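Local coordinates for polyprenyl synthetase (PDB 4KKM), which probably condenses allylic and homoallylic diphosphates into longer polyprenyl diphosphates, as a metal-dependent prenyltransferase of the FPP/GGPP synthase family, at residues H101-M113 against T124-G138. Numbering follows the deposited sequence.
With CA (calcium ion), chain D.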
loop_
_atom_site.group_PDB
_atom_site.type_symbol
_atom_site.label_atom_id
_atom_site.label_comp_id
_atom_site.label_asym_id
_atom_site.label_seq_id
_atom_site.Cartn_x
_atom_site.Cartn_y
_atom_site.Cartn_z
ATOM N N HIS B 101 -7.233 -2.464 7.072
ATOM C CA HIS B 101 -8.519 -3.144 7.178
ATOM C C HIS B 101 -9.584 -2.426 6.350
ATOM O O HIS B 101 -10.307 -3.049 5.573
ATOM C CB HIS B 101 -8.950 -3.229 8.645
ATOM C CG HIS B 101 -10.314 -3.808 8.843
ATOM N ND1 HIS B 101 -10.662 -5.073 8.420
ATOM C CD2 HIS B 101 -11.428 -3.295 9.429
ATOM C CE1 HIS B 101 -11.923 -5.315 8.732
ATOM N NE2 HIS B 101 -12.408 -4.247 9.346
ATOM N N VAL B 102 -9.671 -1.110 6.516
ATOM C CA VAL B 102 -10.694 -0.333 5.823
ATOM C C VAL B 102 -10.484 -0.369 4.307
ATOM O O VAL B 102 -11.433 -0.591 3.558
ATOM C CB VAL B 102 -10.758 1.115 6.343
ATOM C CG1 VAL B 102 -11.577 2.008 5.396
ATOM C CG2 VAL B 102 -11.332 1.133 7.757
ATOM N N TYR B 103 -9.247 -0.173 3.851
ATOM C CA TYR B 103 -8.998 -0.236 2.409
ATOM C C TYR B 103 -9.403 -1.618 1.881
ATOM O O TYR B 103 -9.961 -1.733 0.791
ATOM C CB TYR B 103 -7.540 0.137 2.031
ATOM C CG TYR B 103 -6.714 -1.028 1.479
ATOM C CD1 TYR B 103 -6.931 -1.514 0.191
ATOM C CD2 TYR B 103 -5.716 -1.632 2.244
ATOM C CE1 TYR B 103 -6.212 -2.589 -0.310
ATOM C CE2 TYR B 103 -4.971 -2.713 1.740
ATOM C CZ TYR B 103 -5.233 -3.181 0.454
ATOM O OH TYR B 103 -4.532 -4.243 -0.081
ATOM N N SER B 104 -9.138 -2.667 2.658
ATOM C CA SER B 104 -9.447 -4.019 2.201
ATOM C C SER B 104 -10.945 -4.223 1.998
ATOM O O SER B 104 -11.362 -4.919 1.076
ATOM C CB SER B 104 -8.905 -5.079 3.163
ATOM O OG SER B 104 -9.743 -5.230 4.299
ATOM N N LEU B 105 -11.744 -3.614 2.869
ATOM C CA LEU B 105 -13.202 -3.675 2.756
ATOM C C LEU B 105 -13.680 -2.904 1.530
ATOM O O LEU B 105 -14.577 -3.347 0.814
ATOM C CB LEU B 105 -13.860 -3.088 4.005
ATOM C CG LEU B 105 -13.635 -3.798 5.345
ATOM C CD1 LEU B 105 -14.250 -2.970 6.462
ATOM C CD2 LEU B 105 -14.216 -5.217 5.324
ATOM N N ILE B 106 -13.077 -1.743 1.294
ATOM C CA ILE B 106 -13.443 -0.940 0.127
ATOM C C ILE B 106 -13.234 -1.731 -1.157
ATOM O O ILE B 106 -14.120 -1.804 -2.016
ATOM C CB ILE B 106 -12.608 0.351 0.029
ATOM C CG1 ILE B 106 -12.799 1.230 1.265
ATOM C CG2 ILE B 106 -12.978 1.129 -1.243
ATOM C CD1 ILE B 106 -11.940 2.495 1.211
ATOM N N HIS B 107 -12.060 -2.337 -1.284
ATOM C CA HIS B 107 -11.763 -3.115 -2.476
ATOM C C HIS B 107 -12.574 -4.416 -2.542
ATOM O O HIS B 107 -12.920 -4.880 -3.625
ATOM C CB HIS B 107 -10.259 -3.375 -2.594
ATOM C CG HIS B 107 -9.479 -2.181 -3.072
ATOM N ND1 HIS B 107 -8.144 -2.254 -3.406
ATOM C CD2 HIS B 107 -9.859 -0.902 -3.294
ATOM C CE1 HIS B 107 -7.729 -1.058 -3.801
ATOM N NE2 HIS B 107 -8.748 -0.221 -3.749
ATOM N N ASP B 108 -12.897 -4.988 -1.386
ATOM C CA ASP B 108 -13.669 -6.231 -1.350
ATOM C C ASP B 108 -15.137 -6.031 -1.737
ATOM O O ASP B 108 -15.768 -6.931 -2.287
ATOM C CB ASP B 108 -13.578 -6.883 0.033
ATOM C CG ASP B 108 -14.172 -8.282 0.060
ATOM O OD1 ASP B 108 -13.594 -9.189 -0.580
ATOM O OD2 ASP B 108 -15.214 -8.471 0.724
ATOM N N ASP B 109 -15.683 -4.856 -1.442
ATOM C CA ASP B 109 -17.096 -4.589 -1.696
ATOM C C ASP B 109 -17.395 -4.333 -3.171
ATOM O O ASP B 109 -18.540 -4.461 -3.601
ATOM C CB ASP B 109 -17.588 -3.404 -0.856
ATOM C CG ASP B 109 -17.675 -3.733 0.626
ATOM O OD1 ASP B 109 -17.855 -4.926 0.959
ATOM O OD2 ASP B 109 -17.566 -2.802 1.455
ATOM N N MET B 110 -16.364 -3.977 -3.935
ATOM C CA MET B 110 -16.524 -3.584 -5.340
ATOM C C MET B 110 -17.181 -4.686 -6.189
ATOM O O MET B 110 -17.099 -5.869 -5.840
ATOM C CB MET B 110 -15.172 -3.146 -5.924
ATOM C CG MET B 110 -14.580 -1.939 -5.206
ATOM S SD MET B 110 -13.060 -1.238 -5.911
ATOM C CE MET B 110 -12.111 -2.724 -6.261
ATOM N N PRO B 111 -17.864 -4.291 -7.287
ATOM C CA PRO B 111 -18.567 -5.223 -8.182
ATOM C C PRO B 111 -17.689 -6.373 -8.669
ATOM O O PRO B 111 -18.184 -7.487 -8.865
ATOM C CB PRO B 111 -18.953 -4.334 -9.368
ATOM C CG PRO B 111 -19.120 -2.992 -8.775
ATOM C CD PRO B 111 -18.074 -2.890 -7.697
ATOM N N CYS B 112 -16.404 -6.094 -8.865
ATOM C CA CYS B 112 -15.449 -7.109 -9.290
ATOM C C CYS B 112 -15.344 -8.214 -8.247
ATOM O O CYS B 112 -15.093 -9.372 -8.577
ATOM C CB CYS B 112 -14.069 -6.483 -9.521
ATOM S SG CYS B 112 -14.024 -4.687 -9.315
ATOM N N MET B 113 -15.551 -7.853 -6.986
ATOM C CA MET B 113 -15.383 -8.799 -5.894
ATOM C C MET B 113 -16.727 -9.296 -5.353
ATOM O O MET B 113 -17.368 -10.146 -5.970
ATOM C CB MET B 113 -14.533 -8.173 -4.791
ATOM C CG MET B 113 -13.349 -7.366 -5.313
ATOM S SD MET B 113 -11.816 -8.304 -5.443
ATOM C CE MET B 113 -11.706 -8.999 -3.794
ATOM N N THR B 124 -21.807 1.139 0.504
ATOM C CA THR B 124 -20.383 1.021 0.246
ATOM C C THR B 124 -19.861 2.205 -0.564
ATOM O O THR B 124 -20.637 2.968 -1.141
ATOM C CB THR B 124 -20.073 -0.292 -0.473
ATOM O OG1 THR B 124 -20.891 -0.389 -1.646
ATOM C CG2 THR B 124 -20.368 -1.475 0.451
ATOM N N VAL B 125 -18.541 2.353 -0.600
ATOM C CA VAL B 125 -17.919 3.497 -1.261
ATOM C C VAL B 125 -18.281 3.584 -2.745
ATOM O O VAL B 125 -18.614 4.661 -3.245
ATOM C CB VAL B 125 -16.386 3.488 -1.072
ATOM C CG1 VAL B 125 -15.713 4.569 -1.940
ATOM C CG2 VAL B 125 -16.054 3.668 0.400
ATOM N N HIS B 126 -18.244 2.453 -3.445
ATOM C CA HIS B 126 -18.546 2.463 -4.873
ATOM C C HIS B 126 -20.005 2.840 -5.137
ATOM O O HIS B 126 -20.343 3.302 -6.222
ATOM C CB HIS B 126 -18.173 1.135 -5.550
ATOM C CG HIS B 126 -18.997 -0.033 -5.109
ATOM N ND1 HIS B 126 -20.015 -0.564 -5.876
ATOM C CD2 HIS B 126 -18.946 -0.789 -3.985
ATOM C CE1 HIS B 126 -20.556 -1.585 -5.243
ATOM N NE2 HIS B 126 -19.926 -1.744 -4.091
ATOM N N LYS B 127 -20.858 2.666 -4.132
ATOM C CA LYS B 127 -22.264 3.045 -4.255
ATOM C C LYS B 127 -22.496 4.520 -3.916
ATOM O O LYS B 127 -23.154 5.241 -4.665
ATOM C CB LYS B 127 -23.142 2.150 -3.377
ATOM C CG LYS B 127 -23.105 0.686 -3.773
ATOM C CD LYS B 127 -23.543 0.482 -5.222
ATOM C CE LYS B 127 -25.054 0.321 -5.346
ATOM N NZ LYS B 127 -25.816 1.554 -5.001
ATOM N N ALA B 128 -21.958 4.962 -2.784
ATOM C CA ALA B 128 -22.095 6.357 -2.369
ATOM C C ALA B 128 -21.305 7.279 -3.296
ATOM O O ALA B 128 -21.672 8.434 -3.512
ATOM C CB ALA B 128 -21.633 6.529 -0.926
ATOM N N PHE B 129 -20.218 6.755 -3.847
ATOM C CA PHE B 129 -19.377 7.530 -4.751
ATOM C C PHE B 129 -19.443 6.936 -6.156
ATOM O O PHE B 129 -20.401 7.178 -6.887
ATOM C CB PHE B 129 -17.938 7.599 -4.214
ATOM C CG PHE B 129 -17.808 8.418 -2.951
ATOM C CD1 PHE B 129 -18.170 7.883 -1.718
ATOM C CD2 PHE B 129 -17.349 9.727 -2.997
ATOM C CE1 PHE B 129 -18.075 8.634 -0.551
ATOM C CE2 PHE B 129 -17.243 10.484 -1.837
ATOM C CZ PHE B 129 -17.612 9.935 -0.608
ATOM N N ASP B 130 -18.433 6.153 -6.518
ATOM C CA ASP B 130 -18.409 5.425 -7.785
ATOM C C ASP B 130 -17.274 4.408 -7.738
ATOM O O ASP B 130 -16.488 4.409 -6.796
ATOM C CB ASP B 130 -18.234 6.376 -8.968
ATOM C CG ASP B 130 -17.133 7.392 -8.737
ATOM O OD1 ASP B 130 -15.952 6.992 -8.700
ATOM O OD2 ASP B 130 -17.450 8.593 -8.597
ATOM N N ASP B 131 -17.195 3.545 -8.749
ATOM C CA ASP B 131 -16.222 2.454 -8.748
ATOM C C ASP B 131 -14.787 2.973 -8.718
ATOM O O ASP B 131 -13.957 2.494 -7.944
ATOM C CB ASP B 131 -16.425 1.537 -9.959
ATOM C CG ASP B 131 -17.748 0.784 -9.911
ATOM O OD1 ASP B 131 -18.355 0.712 -8.823
ATOM O OD2 ASP B 131 -18.176 0.260 -10.961
ATOM N N ALA B 132 -14.494 3.962 -9.554
ATOM C CA ALA B 132 -13.137 4.499 -9.605
ATOM C C ALA B 132 -12.711 5.101 -8.268
ATOM O O ALA B 132 -11.568 4.938 -7.833
ATOM C CB ALA B 132 -13.021 5.525 -10.720
ATOM N N SER B 133 -13.633 5.797 -7.614
ATOM C CA SER B 133 -13.329 6.396 -6.323
ATOM C C SER B 133 -13.056 5.328 -5.263
ATOM O O SER B 133 -12.269 5.543 -4.349
ATOM C CB SER B 133 -14.468 7.316 -5.875
ATOM O OG SER B 133 -14.574 8.446 -6.730
ATOM N N ALA B 134 -13.721 4.185 -5.375
ATOM C CA ALA B 134 -13.478 3.092 -4.442
ATOM C C ALA B 134 -12.088 2.507 -4.662
ATOM O O ALA B 134 -11.371 2.219 -3.711
ATOM C CB ALA B 134 -14.549 2.012 -4.576
ATOM N N VAL B 135 -11.707 2.326 -5.920
ATOM C CA VAL B 135 -10.366 1.834 -6.218
ATOM C C VAL B 135 -9.308 2.767 -5.609
ATOM O O VAL B 135 -8.430 2.324 -4.869
ATOM C CB VAL B 135 -10.134 1.702 -7.736
ATOM C CG1 VAL B 135 -8.678 1.342 -8.028
ATOM C CG2 VAL B 135 -11.091 0.669 -8.337
ATOM N N LEU B 136 -9.423 4.060 -5.907
ATOM C CA LEU B 136 -8.426 5.050 -5.486
ATOM C C LEU B 136 -8.406 5.308 -3.982
ATOM O O LEU B 136 -7.333 5.402 -3.379
ATOM C CB LEU B 136 -8.625 6.370 -6.241
ATOM C CG LEU B 136 -8.377 6.316 -7.755
ATOM C CD1 LEU B 136 -8.505 7.702 -8.379
ATOM C CD2 LEU B 136 -7.006 5.711 -8.071
ATOM N N SER B 137 -9.578 5.431 -3.366
ATOM C CA SER B 137 -9.618 5.671 -1.922
ATOM C C SER B 137 -8.972 4.514 -1.164
ATOM O O SER B 137 -8.263 4.722 -0.173
ATOM C CB SER B 137 -11.056 5.921 -1.436
ATOM O OG SER B 137 -11.905 4.813 -1.716
ATOM N N GLY B 138 -9.211 3.291 -1.628
ATOM C CA GLY B 138 -8.540 2.140 -1.040
ATOM C C GLY B 138 -7.037 2.213 -1.263
ATOM O O GLY B 138 -6.242 1.989 -0.347
HETATM CA CA CA D . -14.713 -11.348 -0.804
HETATM O O HOH W 1 -16.448 -0.237 -2.157
HETATM O O HOH W 2 -17.003 0.186 0.723
#
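Ile106 pushes its branched side chain as a knob into the hole formed by Val125, Ala134, Ser137 and Gly138. With CG2 anti to the backbone N, that methyl packs 3.8 Å from Ala134 CB, while CD1 runs on to Ser137 OG. The next residue, His107, brings its ring edge to helix 131-150: NE2 donates to Val135 O at 2.8 Å, nearly straight (164°), in the carbonyl plane and on a lone pair. Its ND1 is held by Asp139 of the second subunit, so both ring nitrogens are bonded and the ring's rotation is fixed. A leucine in its place would probably leave Val135 O and that aspartate without their mate and weaken this link across the dimer. The helices 87-109 and 131-150 run nearly antiparallel here, 154° between segment axes 8.6 Å apart, as neighbours in the all-helical isoprenoid synthase fold. The first carries the aspartate-rich DDxxxxD motif at its end, where Asp108 OD1 binds calcium at 2.4 Å and Asp114 shares the ion. Just beyond, Met110 bends at chi3 (-44°) and lays SD against Val135 CG2, 3.7 Å away, and Ala134 CB. Pro111 CD sits over one face of the His126 ring, 3.8 Å from its centroid, in a CH-pi contact that Met110 CA joins on the same face; His126 NE2 is hydrogen-bonded to Asp116 O. A water bridges Asp109 OD2 to Val125 N.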